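Local coordinates for extracellular solute-binding protein family 5 (Brucella melitensis, PDB 4ONY) that probably binds peptide-like solutes in the periplasm and delivers them to an ABC transporter for uptake across the inner membrane, at residues N59-K64 with P149-R154; Q353-G358 with D555-L560; L493-E498 with A538-A543. One frame throughout, in Å; residues are numbered along the deposited sequence.

Contact 1: residues N59-K64 with P149-R154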
ATOM      1  N   ASN A  59      -2.016  14.048  17.949  1.00 15.92           N
ATOM      2  CA  ASN A  59      -2.208  14.937  16.814  1.00 15.47           C
ATOM      3  C   ASN A  59      -1.525  14.379  15.596  1.00 15.48           C
ATOM      4  O   ASN A  59      -0.307  14.455  15.467  1.00 15.76           O
ATOM      5  CB  ASN A  59      -1.707  16.323  17.106  1.00 15.68           C
ATOM      6  CG  ASN A  59      -2.054  17.306  15.996  1.00 15.60           C
ATOM      7  OD1 ASN A  59      -2.309  16.921  14.865  1.00 15.12           O
ATOM      8  ND2 ASN A  59      -2.088  18.585  16.328  1.00 16.05           N
ATOM      9  N   PRO A  60      -2.304  13.797  14.687  1.00 15.63           N
ATOM     10  CA  PRO A  60      -1.703  13.129  13.547  1.00 15.44           C
ATOM     11  C   PRO A  60      -1.312  14.086  12.437  1.00 15.82           C
ATOM     12  O   PRO A  60      -0.837  13.620  11.407  1.00 15.56           O
ATOM     13  CB  PRO A  60      -2.823  12.183  13.052  1.00 15.76           C
ATOM     14  CG  PRO A  60      -4.060  12.764  13.524  1.00 16.09           C
ATOM     15  CD  PRO A  60      -3.757  13.566  14.780  1.00 15.99           C
ATOM     16  N   PHE A  61      -1.464  15.398  12.612  1.00 15.94           N
ATOM     17  CA  PHE A  61      -1.302  16.320  11.489  1.00 16.31           C
ATOM     18  C   PHE A  61      -0.082  17.241  11.540  1.00 16.45           C
ATOM     19  O   PHE A  61       0.053  18.130  10.684  1.00 17.04           O
ATOM     20  CB  PHE A  61      -2.572  17.175  11.385  1.00 16.88           C
ATOM     21  CG  PHE A  61      -3.834  16.359  11.361  1.00 16.38           C
ATOM     22  CD1 PHE A  61      -4.080  15.475  10.316  1.00 16.18           C
ATOM     23  CD2 PHE A  61      -4.777  16.484  12.379  1.00 16.59           C
ATOM     24  CE1 PHE A  61      -5.269  14.735  10.283  1.00 16.09           C
ATOM     25  CE2 PHE A  61      -5.941  15.730  12.373  1.00 16.40           C
ATOM     26  CZ  PHE A  61      -6.184  14.851  11.328  1.00 15.83           C
ATOM     27  N   VAL A  62       0.817  17.019  12.508  1.00 16.37           N
ATOM     28  CA  VAL A  62       1.940  17.945  12.795  1.00 16.37           C
ATOM     29  C   VAL A  62       3.252  17.202  12.954  1.00 16.60           C
ATOM     30  O   VAL A  62       3.257  15.979  13.206  1.00 16.48           O
ATOM     31  CB  VAL A  62       1.654  18.775  14.089  1.00 16.51           C
ATOM     32  CG1 VAL A  62       0.343  19.541  13.960  1.00 16.28           C
ATOM     33  CG2 VAL A  62       1.594  17.876  15.312  1.00 16.39           C
ATOM     34  N   LEU A  63       4.367  17.928  12.821  1.00 17.50           N
ATOM     35  CA  LEU A  63       5.690  17.302  12.895  1.00 18.33           C
ATOM     36  C   LEU A  63       5.960  16.688  14.248  1.00 18.06           C
ATOM     37  O   LEU A  63       6.401  15.565  14.310  1.00 16.76           O
ATOM     38  CB  LEU A  63       6.818  18.297  12.572  1.00 19.90           C
ATOM     39  CG  LEU A  63       7.005  18.573  11.068  1.00 20.85           C
ATOM     40  CD1 LEU A  63       7.955  19.767  10.905  1.00 23.24           C
ATOM     41  CD2 LEU A  63       7.537  17.359  10.332  1.00 19.95           C
ATOM     42  N   LYS A  64       5.664  17.409  15.332  1.00 18.05           N
ATOM     43  CA  LYS A  64       6.025  16.917  16.667  1.00 18.63           C
ATOM     44  C   LYS A  64       5.306  15.607  16.995  1.00 18.40           C
ATOM     45  O   LYS A  64       4.074  15.546  16.893  1.00 18.71           O
ATOM     46  CB  LYS A  64       5.728  17.977  17.764  1.00 18.99           C
ATOM     47  CG  LYS A  64       6.112  17.570  19.190  1.00 19.64           C
ATOM     48  CD  LYS A  64       7.585  17.297  19.262  1.00 20.38           C
ATOM     49  CE  LYS A  64       8.131  16.896  20.623  1.00 21.65           C
ATOM     50  NZ  LYS A  64       7.466  17.598  21.745  1.00 23.25           N
ATOM     51  N   PRO A 149       3.999  17.935   6.202  1.00 17.83           N
ATOM     52  CA  PRO A 149       3.723  17.267   4.927  1.00 17.94           C
ATOM     53  C   PRO A 149       2.972  15.958   5.163  1.00 17.74           C
ATOM     54  O   PRO A 149       3.313  15.237   6.076  1.00 16.52           O
ATOM     55  CB  PRO A 149       5.144  16.973   4.351  1.00 17.74           C
ATOM     56  CG  PRO A 149       6.005  18.045   4.969  1.00 18.38           C
ATOM     57  CD  PRO A 149       5.451  18.197   6.374  1.00 18.25           C
ATOM     58  N   PRO A 150       1.988  15.627   4.307  1.00 18.29           N
ATOM     59  CA  PRO A 150       1.591  16.352   3.118  1.00 18.35           C
ATOM     60  C   PRO A 150       0.515  17.377   3.396  1.00 18.06           C
ATOM     61  O   PRO A 150       0.146  18.135   2.491  1.00 18.17           O
ATOM     62  CB  PRO A 150       1.009  15.239   2.219  1.00 19.07           C
ATOM     63  CG  PRO A 150       0.468  14.213   3.187  1.00 18.89           C
ATOM     64  CD  PRO A 150       1.351  14.301   4.404  1.00 18.28           C
ATOM     65  N   TYR A 151       0.010  17.405   4.625  1.00 17.07           N
ATOM     66  CA  TYR A 151      -1.134  18.209   4.947  1.00 17.87           C
ATOM     67  C   TYR A 151      -0.886  19.711   4.726  1.00 18.10           C
ATOM     68  O   TYR A 151      -1.839  20.460   4.448  1.00 18.41           O
ATOM     69  CB  TYR A 151      -1.627  17.955   6.406  1.00 17.98           C
ATOM     70  CG  TYR A 151      -1.807  16.520   6.676  1.00 17.49           C
ATOM     71  CD1 TYR A 151      -2.739  15.774   5.954  1.00 18.33           C
ATOM     72  CD2 TYR A 151      -1.027  15.866   7.604  1.00 17.28           C
ATOM     73  CE1 TYR A 151      -2.848  14.398   6.134  1.00 17.84           C
ATOM     74  CE2 TYR A 151      -1.162  14.527   7.824  1.00 16.91           C
ATOM     75  CZ  TYR A 151      -2.054  13.789   7.080  1.00 17.79           C
ATOM     76  OH  TYR A 151      -2.202  12.430   7.313  1.00 18.78           O
ATOM     77  N   ASN A 152       0.366  20.152   4.798  1.00 18.27           N
ATOM     78  CA  ASN A 152       0.672  21.570   4.589  1.00 20.00           C
ATOM     79  C   ASN A 152       0.957  21.904   3.125  1.00 20.59           C
ATOM     80  O   ASN A 152       1.251  23.051   2.808  1.00 20.62           O
ATOM     81  CB  ASN A 152       1.846  22.037   5.445  1.00 19.87           C
ATOM     82  CG  ASN A 152       3.174  21.455   4.991  1.00 20.59           C
ATOM     83  OD1 ASN A 152       3.232  20.482   4.230  1.00 20.53           O
ATOM     84  ND2 ASN A 152       4.243  22.027   5.483  1.00 21.03           N
ATOM     85  N   SER A 153       0.871  20.927   2.236  1.00 20.55           N
ATOM     86  CA  SER A 153       1.225  21.198   0.848  1.00 21.53           C
ATOM     87  C   SER A 153       0.014  21.434  -0.067  1.00 22.68           C
ATOM     88  O   SER A 153       0.192  21.769  -1.200  1.00 23.73           O
ATOM     89  CB  SER A 153       2.099  20.055   0.305  1.00 21.24           C
ATOM     90  OG  SER A 153       1.305  18.895   0.091  1.00 20.66           O
ATOM     91  N   ARG A 154      -1.218  21.299   0.428  1.00 24.27           N
ATOM     92  CA  ARG A 154      -2.398  21.334  -0.463  1.00 23.87           C
ATOM     93  C   ARG A 154      -2.623  22.723  -1.078  1.00 24.90           C
ATOM     94  O   ARG A 154      -2.924  22.829  -2.285  1.00 23.48           O
ATOM     95  CB  ARG A 154      -3.659  20.924   0.282  1.00 24.53           C
ATOM     96  CG  ARG A 154      -3.958  19.428   0.329  1.00 24.33           C
ATOM     97  CD  ARG A 154      -2.772  18.573   0.623  1.00 24.97           C
ATOM     98  NE  ARG A 154      -3.117  17.275   1.215  1.00 23.16           N
ATOM     99  CZ  ARG A 154      -2.667  16.116   0.760  1.00 21.69           C
ATOM    100  NH1 ARG A 154      -1.862  16.059  -0.289  1.00 20.32           N
ATOM    101  NH2 ARG A 154      -3.010  15.005   1.377  1.00 21.70           N
TER
HETATM  102  O   HOH W   1      -1.760  11.721   9.699  1.00 17.76           O
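Y151 and F61, which bury more surface in this contact than any other residues, meet as a T-shaped aromatic pair. The ring centroids are 5.4 Å apart and the planes stand at 85°, with the phenylalanine supplying the edge and the tyrosine the face. F61 CD1 makes the approach, coming within 4.0 Å of Y151 CE2 over the rim of the tyrosine ring rather than over its middle. The other face of that ring is backed within its own segment by P150 CD, 4.2 Å above the plane, so the tyrosine lies sandwiched between a phenylalanine edge and a proline. F61 has a similar neighbour: P60 CG sits 3.6 Å above the centre of the phenylalanine ring. In F61, chi1 (-51°) sets CG anti to the carbonyl carbon, and the turn of the ring about CB-CG (chi2 -63°) points the CD1 edge at Y151.

The polar end of Y151 is tied in through water. Water 1 donates to P60 O at 2.7 Å and also hydrogen-bonds Y151 OH, bridging the two loops beside the ring pair. Each loop is further shaped from within. N59 OD1 accepts from F61 N at 2.8 Å in an Asx turn, while the type I turn from P150 to S153, which follows a cis peptide bond, has P150 O gripped by both S153 N and S153 OG.

F61 makes further edge-to-face pairs with Y74 and Y84. The contact is thus a buried T-shaped pair within a wider aromatic cluster, joining the loop after strand 46-52 to the one after helix 133-146 in this family 5 solute-binding protein.

Contact 2: residues Q353-G358 with D555-L560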
ATOM      1  N   GLN A 353       5.232 -12.409  -9.779  1.00 12.78           N
ATOM      2  CA  GLN A 353       5.640 -12.271 -11.174  1.00 13.20           C
ATOM      3  C   GLN A 353       5.527 -10.814 -11.741  1.00 12.46           C
ATOM      4  O   GLN A 353       6.250 -10.488 -12.621  1.00 12.00           O
ATOM      5  CB  GLN A 353       4.767 -13.174 -12.051  1.00 14.44           C
ATOM      6  CG  GLN A 353       4.702 -14.628 -11.619  1.00 15.96           C
ATOM      7  CD  GLN A 353       3.901 -15.447 -12.599  1.00 17.32           C
ATOM      8  OE1 GLN A 353       4.303 -15.693 -13.704  1.00 17.31           O
ATOM      9  NE2 GLN A 353       2.704 -15.766 -12.216  1.00 21.74           N
ATOM     10  N   SER A 354       4.575 -10.026 -11.254  1.00 12.01           N
ATOM     11  CA  SER A 354       4.245  -8.701 -11.776  1.00 11.59           C
ATOM     12  C   SER A 354       4.485  -7.650 -10.686  1.00 11.37           C
ATOM     13  O   SER A 354       4.353  -7.963  -9.498  1.00 11.08           O
ATOM     14  CB  SER A 354       2.753  -8.683 -12.109  1.00 11.41           C
ATOM     15  OG  SER A 354       2.243  -7.389 -12.440  1.00 11.33           O
ATOM     16  N   PHE A 355       4.719  -6.419 -11.118  1.00 11.26           N
ATOM     17  CA  PHE A 355       4.752  -5.285 -10.212  1.00 11.93           C
ATOM     18  C   PHE A 355       3.347  -4.859  -9.760  1.00 11.96           C
ATOM     19  O   PHE A 355       3.244  -4.008  -8.904  1.00 12.24           O
ATOM     20  CB  PHE A 355       5.517  -4.133 -10.864  1.00 11.86           C
ATOM     21  CG  PHE A 355       6.986  -4.432 -11.051  1.00 12.01           C
ATOM     22  CD1 PHE A 355       7.871  -4.161 -10.060  1.00 12.22           C
ATOM     23  CD2 PHE A 355       7.444  -5.020 -12.191  1.00 12.75           C
ATOM     24  CE1 PHE A 355       9.200  -4.438 -10.200  1.00 12.67           C
ATOM     25  CE2 PHE A 355       8.783  -5.326 -12.353  1.00 12.41           C
ATOM     26  CZ  PHE A 355       9.666  -5.018 -11.359  1.00 12.32           C
ATOM     27  N   TRP A 356       2.281  -5.470 -10.314  1.00 12.07           N
ATOM     28  CA  TRP A 356       0.931  -5.290  -9.792  1.00 12.40           C
ATOM     29  C   TRP A 356       0.324  -6.683  -9.546  1.00 12.85           C
ATOM     30  O   TRP A 356      -0.851  -6.934  -9.799  1.00 13.20           O
ATOM     31  CB  TRP A 356       0.065  -4.391 -10.723  1.00 12.18           C
ATOM     32  CG  TRP A 356       0.503  -2.951 -10.587  1.00 11.80           C
ATOM     33  CD1 TRP A 356       0.049  -2.024  -9.682  1.00 12.11           C
ATOM     34  CD2 TRP A 356       1.560  -2.310 -11.309  1.00 11.50           C
ATOM     35  NE1 TRP A 356       0.751  -0.836  -9.798  1.00 11.82           N
ATOM     36  CE2 TRP A 356       1.689  -0.980 -10.781  1.00 11.58           C
ATOM     37  CE3 TRP A 356       2.416  -2.720 -12.333  1.00 10.87           C
ATOM     38  CZ2 TRP A 356       2.615  -0.083 -11.260  1.00 11.22           C
ATOM     39  CZ3 TRP A 356       3.341  -1.823 -12.817  1.00 11.01           C
ATOM     40  CH2 TRP A 356       3.444  -0.503 -12.276  1.00 11.07           C
ATOM     41  N   GLU A 357       1.150  -7.559  -8.993  1.00 13.46           N
ATOM     42  CA  GLU A 357       0.816  -8.949  -8.701  1.00 14.23           C
ATOM     43  C   GLU A 357      -0.557  -9.134  -8.054  1.00 15.16           C
ATOM     44  O   GLU A 357      -0.864  -8.541  -7.023  1.00 15.10           O
ATOM     45  CB  GLU A 357       1.880  -9.525  -7.766  1.00 14.62           C
ATOM     46  CG  GLU A 357       1.706 -10.990  -7.361  1.00 14.97           C
ATOM     47  CD  GLU A 357       1.751 -11.953  -8.526  1.00 15.11           C
ATOM     48  OE1 GLU A 357       2.490 -11.712  -9.486  1.00 14.76           O
ATOM     49  OE2 GLU A 357       1.043 -12.982  -8.483  1.00 15.21           O
ATOM     50  N   GLY A 358      -1.313 -10.037  -8.633  1.00 15.89           N
ATOM     51  CA  GLY A 358      -2.598 -10.462  -8.101  1.00 17.32           C
ATOM     52  C   GLY A 358      -3.742  -9.530  -8.422  1.00 18.15           C
ATOM     53  O   GLY A 358      -4.854  -9.748  -7.915  1.00 21.18           O
ATOM     54  N   ASP A 555      14.333  -6.784 -16.478  1.00 13.55           N
ATOM     55  CA  ASP A 555      14.928  -7.535 -15.364  1.00 13.71           C
ATOM     56  C   ASP A 555      15.672  -6.606 -14.368  1.00 13.37           C
ATOM     57  O   ASP A 555      16.860  -6.788 -14.044  1.00 13.09           O
ATOM     58  CB  ASP A 555      15.817  -8.665 -15.883  1.00 13.73           C
ATOM     59  CG  ASP A 555      15.013  -9.738 -16.570  1.00 14.91           C
ATOM     60  OD1 ASP A 555      14.483 -10.640 -15.855  1.00 13.83           O
ATOM     61  OD2 ASP A 555      14.899  -9.679 -17.812  1.00 15.71           O
ATOM     62  N   TYR A 556      14.929  -5.621 -13.856  1.00 12.42           N
ATOM     63  CA  TYR A 556      15.458  -4.737 -12.840  1.00 12.16           C
ATOM     64  C   TYR A 556      15.381  -5.358 -11.456  1.00 12.23           C
ATOM     65  O   TYR A 556      16.237  -5.091 -10.635  1.00 12.25           O
ATOM     66  CB  TYR A 556      14.709  -3.408 -12.880  1.00 11.83           C
ATOM     67  CG  TYR A 556      14.825  -2.693 -14.222  1.00 11.69           C
ATOM     68  CD1 TYR A 556      16.051  -2.271 -14.682  1.00 11.90           C
ATOM     69  CD2 TYR A 556      13.734  -2.453 -14.999  1.00 11.60           C
ATOM     70  CE1 TYR A 556      16.195  -1.626 -15.883  1.00 12.12           C
ATOM     71  CE2 TYR A 556      13.847  -1.782 -16.193  1.00 11.80           C
ATOM     72  CZ  TYR A 556      15.065  -1.357 -16.642  1.00 12.12           C
ATOM     73  OH  TYR A 556      15.164  -0.727 -17.866  1.00 11.87           O
ATOM     74  N   TYR A 557      14.347  -6.176 -11.233  1.00 12.27           N
ATOM     75  CA  TYR A 557      14.148  -6.966 -10.044  1.00 12.63           C
ATOM     76  C   TYR A 557      14.164  -8.440 -10.424  1.00 13.26           C
ATOM     77  O   TYR A 557      13.814  -8.802 -11.560  1.00 14.83           O
ATOM     78  CB  TYR A 557      12.798  -6.662  -9.399  1.00 12.71           C
ATOM     79  CG  TYR A 557      12.696  -5.386  -8.570  1.00 13.23           C
ATOM     80  CD1 TYR A 557      13.119  -4.177  -9.060  1.00 13.70           C
ATOM     81  CD2 TYR A 557      12.154  -5.404  -7.304  1.00 13.70           C
ATOM     82  CE1 TYR A 557      12.977  -3.019  -8.314  1.00 14.87           C
ATOM     83  CE2 TYR A 557      12.035  -4.256  -6.562  1.00 14.52           C
ATOM     84  CZ  TYR A 557      12.444  -3.075  -7.076  1.00 14.80           C
ATOM     85  OH  TYR A 557      12.347  -1.936  -6.356  1.00 17.73           O
ATOM     86  N   VAL A 558      14.605  -9.295  -9.500  1.00 12.47           N
ATOM     87  CA  VAL A 558      14.313 -10.724  -9.547  1.00 12.31           C
ATOM     88  C   VAL A 558      13.129 -10.848  -8.580  1.00 12.14           C
ATOM     89  O   VAL A 558      13.297 -10.755  -7.373  1.00 11.58           O
ATOM     90  CB  VAL A 558      15.449 -11.588  -9.016  1.00 12.66           C
ATOM     91  CG1 VAL A 558      15.103 -13.062  -9.137  1.00 13.00           C
ATOM     92  CG2 VAL A 558      16.762 -11.260  -9.744  1.00 13.30           C
ATOM     93  N   PRO A 559      11.927 -11.011  -9.114  1.00 12.13           N
ATOM     94  CA  PRO A 559      10.748 -10.988  -8.248  1.00 12.32           C
ATOM     95  C   PRO A 559      10.729 -12.237  -7.352  1.00 12.80           C
ATOM     96  O   PRO A 559      11.009 -13.354  -7.819  1.00 12.89           O
ATOM     97  CB  PRO A 559       9.601 -10.939  -9.255  1.00 12.34           C
ATOM     98  CG  PRO A 559      10.111 -11.686 -10.459  1.00 12.58           C
ATOM     99  CD  PRO A 559      11.597 -11.356 -10.513  1.00 12.34           C
ATOM    100  N   LEU A 560      10.371 -12.066  -6.076  1.00 12.84           N
ATOM    101  CA  LEU A 560      10.421 -13.163  -5.125  1.00 12.79           C
ATOM    102  C   LEU A 560       9.029 -13.716  -4.893  1.00 13.05           C
ATOM    103  O   LEU A 560       8.548 -14.470  -5.739  1.00 13.02           O
ATOM    104  CB  LEU A 560      11.131 -12.713  -3.844  1.00 13.23           C
ATOM    105  CG  LEU A 560      12.635 -12.469  -4.020  1.00 13.33           C
ATOM    106  CD1 LEU A 560      13.330 -11.887  -2.781  1.00 13.31           C
ATOM    107  CD2 LEU A 560      13.321 -13.747  -4.457  1.00 13.99           C
TER
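F355 drives the edge of its ring against the face of Y557, and this one aromatic pair carries the contact. The planes meet at 81° with centroids 5.5 Å apart, the geometry of a T-shaped stack. The tyrosine is struck near the root of its ring: F355 CE1 lies 4.0 Å from Y557 CG, and F355 CZ is equally close to Y557 CB. The phenylalanine edge therefore sits over the inner rim of the tyrosine, well away from the hydroxyl. Y557 turns CG anti to its carbonyl carbon (chi1 -79°), and its CB already points at the other segment, which brings the base of the ring to F355.

The side chains of F355 and Y557 both also touch M310 of strand 310-315, and F355 forms a second edge-to-face pair with W503. Y557 belongs to strand 557-562, which lies between strands 350-351 and 310-315 in a mixed six-stranded sheet. The pair thus packs a loop leaving the edge strand 350-351 against the neighbouring strand of the same sheet, within a bacterial solute-binding protein of family 5.

A second shell fixes the loop that carries F355. S354 OG accepts from W356 N at 2.9 Å, an ST turn whose hydroxyl also hydrogen-bonds D548 of helix 537-553; the other carboxylate oxygen of D548 takes the N-H of F355. E357 folds back so that OE1 is gripped twice: by Q353 N at 2.8 Å, from above the carboxylate plane, and by S354 N at 3.2 Å, nearly along the C-O axis. Farther out, R351 hydrogen-bonds P559 O through NH2.

Contact 3: residues L493-E498 with A538-A543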
ATOM      1  N   LEU A 493      -3.795  -0.071  -6.484  1.00 16.03           N
ATOM      2  CA  LEU A 493      -4.624  -0.051  -7.674  1.00 17.15           C
ATOM      3  C   LEU A 493      -4.660   1.342  -8.314  1.00 17.76           C
ATOM      4  O   LEU A 493      -5.289   1.493  -9.336  1.00 18.91           O
ATOM      5  CB  LEU A 493      -6.063  -0.493  -7.339  1.00 17.14           C
ATOM      6  CG  LEU A 493      -6.283  -1.996  -7.183  1.00 17.32           C
ATOM      7  CD1 LEU A 493      -7.733  -2.368  -6.880  1.00 17.97           C
ATOM      8  CD2 LEU A 493      -5.833  -2.774  -8.408  1.00 17.27           C
ATOM      9  N   SER A 494      -3.976   2.325  -7.740  1.00 18.31           N
ATOM     10  CA  SER A 494      -3.982   3.703  -8.263  1.00 18.44           C
ATOM     11  C   SER A 494      -2.589   4.253  -8.407  1.00 18.25           C
ATOM     12  O   SER A 494      -2.258   5.286  -7.815  1.00 17.14           O
ATOM     13  CB  SER A 494      -4.721   4.576  -7.263  1.00 21.06           C
ATOM     14  OG  SER A 494      -6.015   4.020  -7.063  1.00 24.14           O
ATOM     15  N   PRO A 495      -1.712   3.528  -9.141  1.00 16.65           N
ATOM     16  CA  PRO A 495      -0.409   4.104  -9.324  1.00 15.88           C
ATOM     17  C   PRO A 495      -0.551   5.495  -9.954  1.00 15.53           C
ATOM     18  O   PRO A 495      -1.405   5.726 -10.833  1.00 14.86           O
ATOM     19  CB  PRO A 495       0.286   3.103 -10.222  1.00 15.78           C
ATOM     20  CG  PRO A 495      -0.802   2.423 -10.963  1.00 15.99           C
ATOM     21  CD  PRO A 495      -1.909   2.333  -9.948  1.00 16.33           C
ATOM     22  N   GLY A 496       0.265   6.416  -9.463  1.00 15.60           N
ATOM     23  CA  GLY A 496       0.227   7.817  -9.882  1.00 15.72           C
ATOM     24  C   GLY A 496       1.611   8.460  -9.859  1.00 16.21           C
ATOM     25  O   GLY A 496       2.598   7.867 -10.327  1.00 14.47           O
ATOM     26  N   ASN A 497       1.676   9.695  -9.335  1.00 16.29           N
ATOM     27  CA  ASN A 497       2.883  10.514  -9.381  1.00 17.61           C
ATOM     28  C   ASN A 497       4.102   9.884  -8.716  1.00 17.04           C
ATOM     29  O   ASN A 497       5.223  10.117  -9.170  1.00 16.65           O
ATOM     30  CB  ASN A 497       2.605  11.876  -8.733  1.00 19.25           C
ATOM     31  CG  ASN A 497       1.547  12.661  -9.506  1.00 20.82           C
ATOM     32  OD1 ASN A 497       1.466  12.572 -10.731  1.00 21.90           O
ATOM     33  ND2 ASN A 497       0.668  13.361  -8.787  1.00 23.14           N
ATOM     34  N   GLU A 498       3.883   9.060  -7.679  1.00 16.42           N
ATOM     35  CA  GLU A 498       4.987   8.355  -7.016  1.00 16.45           C
ATOM     36  C   GLU A 498       5.799   7.452  -7.993  1.00 15.71           C
ATOM     37  O   GLU A 498       6.963   7.139  -7.749  1.00 15.26           O
ATOM     38  CB  GLU A 498       4.491   7.607  -5.767  1.00 17.10           C
ATOM     39  CG  GLU A 498       3.789   6.265  -6.035  1.00 17.00           C
ATOM     40  CD  GLU A 498       2.466   6.400  -6.779  1.00 17.53           C
ATOM     41  OE1 GLU A 498       1.823   7.484  -6.688  1.00 18.42           O
ATOM     42  OE2 GLU A 498       2.050   5.426  -7.448  1.00 17.30           O
ATOM     43  N   ALA A 538     -10.396   1.869 -18.418  1.00 22.83           N
ATOM     44  CA  ALA A 538      -9.863   0.976 -19.445  1.00 24.12           C
ATOM     45  C   ALA A 538      -8.498   1.398 -19.985  1.00 23.27           C
ATOM     46  O   ALA A 538      -7.554   0.583 -20.053  1.00 21.39           O
ATOM     47  CB  ALA A 538     -10.853   0.856 -20.593  1.00 26.00           C
ATOM     48  N   ASP A 539      -8.399   2.665 -20.376  1.00 22.44           N
ATOM     49  CA  ASP A 539      -7.130   3.237 -20.782  1.00 21.56           C
ATOM     50  C   ASP A 539      -6.086   3.176 -19.687  1.00 18.41           C
ATOM     51  O   ASP A 539      -4.920   2.998 -19.989  1.00 17.27           O
ATOM     52  CB  ASP A 539      -7.269   4.686 -21.231  1.00 23.52           C
ATOM     53  CG  ASP A 539      -8.019   4.811 -22.523  1.00 27.12           C
ATOM     54  OD1 ASP A 539      -8.303   3.760 -23.141  1.00 29.12           O
ATOM     55  OD2 ASP A 539      -8.300   5.969 -22.904  1.00 30.01           O
ATOM     56  N   PHE A 540      -6.515   3.364 -18.443  1.00 16.18           N
ATOM     57  CA  PHE A 540      -5.612   3.341 -17.322  1.00 14.66           C
ATOM     58  C   PHE A 540      -5.047   1.921 -17.128  1.00 13.81           C
ATOM     59  O   PHE A 540      -3.818   1.746 -16.958  1.00 13.99           O
ATOM     60  CB  PHE A 540      -6.315   3.848 -16.073  1.00 14.42           C
ATOM     61  CG  PHE A 540      -5.443   3.895 -14.851  1.00 14.28           C
ATOM     62  CD1 PHE A 540      -4.460   4.869 -14.721  1.00 14.45           C
ATOM     63  CD2 PHE A 540      -5.586   2.981 -13.835  1.00 13.96           C
ATOM     64  CE1 PHE A 540      -3.653   4.949 -13.601  1.00 14.40           C
ATOM     65  CE2 PHE A 540      -4.801   3.062 -12.673  1.00 14.26           C
ATOM     66  CZ  PHE A 540      -3.814   4.031 -12.564  1.00 14.43           C
ATOM     67  N   VAL A 541      -5.909   0.929 -17.108  1.00 13.01           N
ATOM     68  CA  VAL A 541      -5.481  -0.434 -16.954  1.00 12.75           C
ATOM     69  C   VAL A 541      -4.500  -0.818 -18.076  1.00 12.51           C
ATOM     70  O   VAL A 541      -3.484  -1.481 -17.836  1.00 11.70           O
ATOM     71  CB  VAL A 541      -6.664  -1.410 -16.906  1.00 13.48           C
ATOM     72  CG1 VAL A 541      -6.180  -2.865 -16.992  1.00 13.10           C
ATOM     73  CG2 VAL A 541      -7.489  -1.217 -15.627  1.00 13.64           C
ATOM     74  N   SER A 542      -4.793  -0.388 -19.290  1.00 12.33           N
ATOM     75  CA  SER A 542      -3.931  -0.704 -20.390  1.00 12.58           C
ATOM     76  C   SER A 542      -2.552  -0.069 -20.184  1.00 12.85           C
ATOM     77  O   SER A 542      -1.515  -0.709 -20.400  1.00 12.91           O
ATOM     78  CB  SER A 542      -4.547  -0.216 -21.692  1.00 12.64           C
ATOM     79  OG  SER A 542      -5.668  -1.017 -22.013  1.00 12.88           O
ATOM     80  N   ALA A 543      -2.537   1.185 -19.754  1.00 13.07           N
ATOM     81  CA  ALA A 543      -1.255   1.893 -19.602  1.00 13.18           C
ATOM     82  C   ALA A 543      -0.410   1.290 -18.497  1.00 12.60           C
ATOM     83  O   ALA A 543       0.812   1.192 -18.614  1.00 12.20           O
ATOM     84  CB  ALA A 543      -1.493   3.387 -19.357  1.00 13.46           C
TER
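The carbonyl oxygen of L493 is met by two groups: it accepts a hydrogen bond from R537 NH2, and it lies 3.7 Å from F540 CE2, close to the plane of that ring. A second backbone oxygen, P495 O, faces the same aromatic edge. It is in the ring plane, 3.4 Å from F540 CZ and 3.6 Å from F540 CE1. Two carbonyl oxygens are therefore turned to the rim of the phenylalanine, where the partly positive ring hydrogens probably favour them electrostatically; no conventional hydrogen bond crosses between the segments.

Apolar contact fills in between. The pyrrolidine of P495 reaches the outer end of the ring, P495 CD standing 3.7 Å from F540 CZ, with P495 CG nearly as close to that same carbon. F540 sets CG anti to its backbone N (chi1 -179°), and its CB points from the helix toward the loop, so the far edge of the ring makes these contacts. Buried F540 also touches L531 of helix 522-533 and meets the ring of H22, the two planes inclined at about 30°.

The receiving loop is braced just beyond the contact. G496 N donates to E498 OE2 at 2.9 Å, an almost straight bond (172°) arriving on the syn side of the carboxylate. On the other segment, the bonds S542 N to A538 O and A543 N to D539 O show the regular i to i+4 pattern of helix 537-553. What results is a helix-to-loop contact: a single phenylalanine of that helix sets its ring edge against the backbone carbonyls and the proline of the loop linking strand 484-489 to helix 499-503.

How the contacts relate
Contacts 2 and 3 are neighbours: their centres are 17 Å apart, and W356 NE1 packs 3.8 Å from P495 CG. Helix 537-553, which supplies F540 to contact 3, runs on in the chain to strand 557-562 of contact 2, and V544, L547 and D548 of that helix touch W356. Along the chain, contact 3 is nested inside the loop closed by contact 2. Contact 1 stands apart, with nearest atoms about 9 Å from contact 3 and about 20 Å from contact 2; contacts 1 and 2 lie on opposite sides of the chain's centre. None of the three includes Q222, Q225, R226, Y256 or Y257, which line the pocket of the bound 1-ethoxy-2-(2-ethoxyethoxy)ethane.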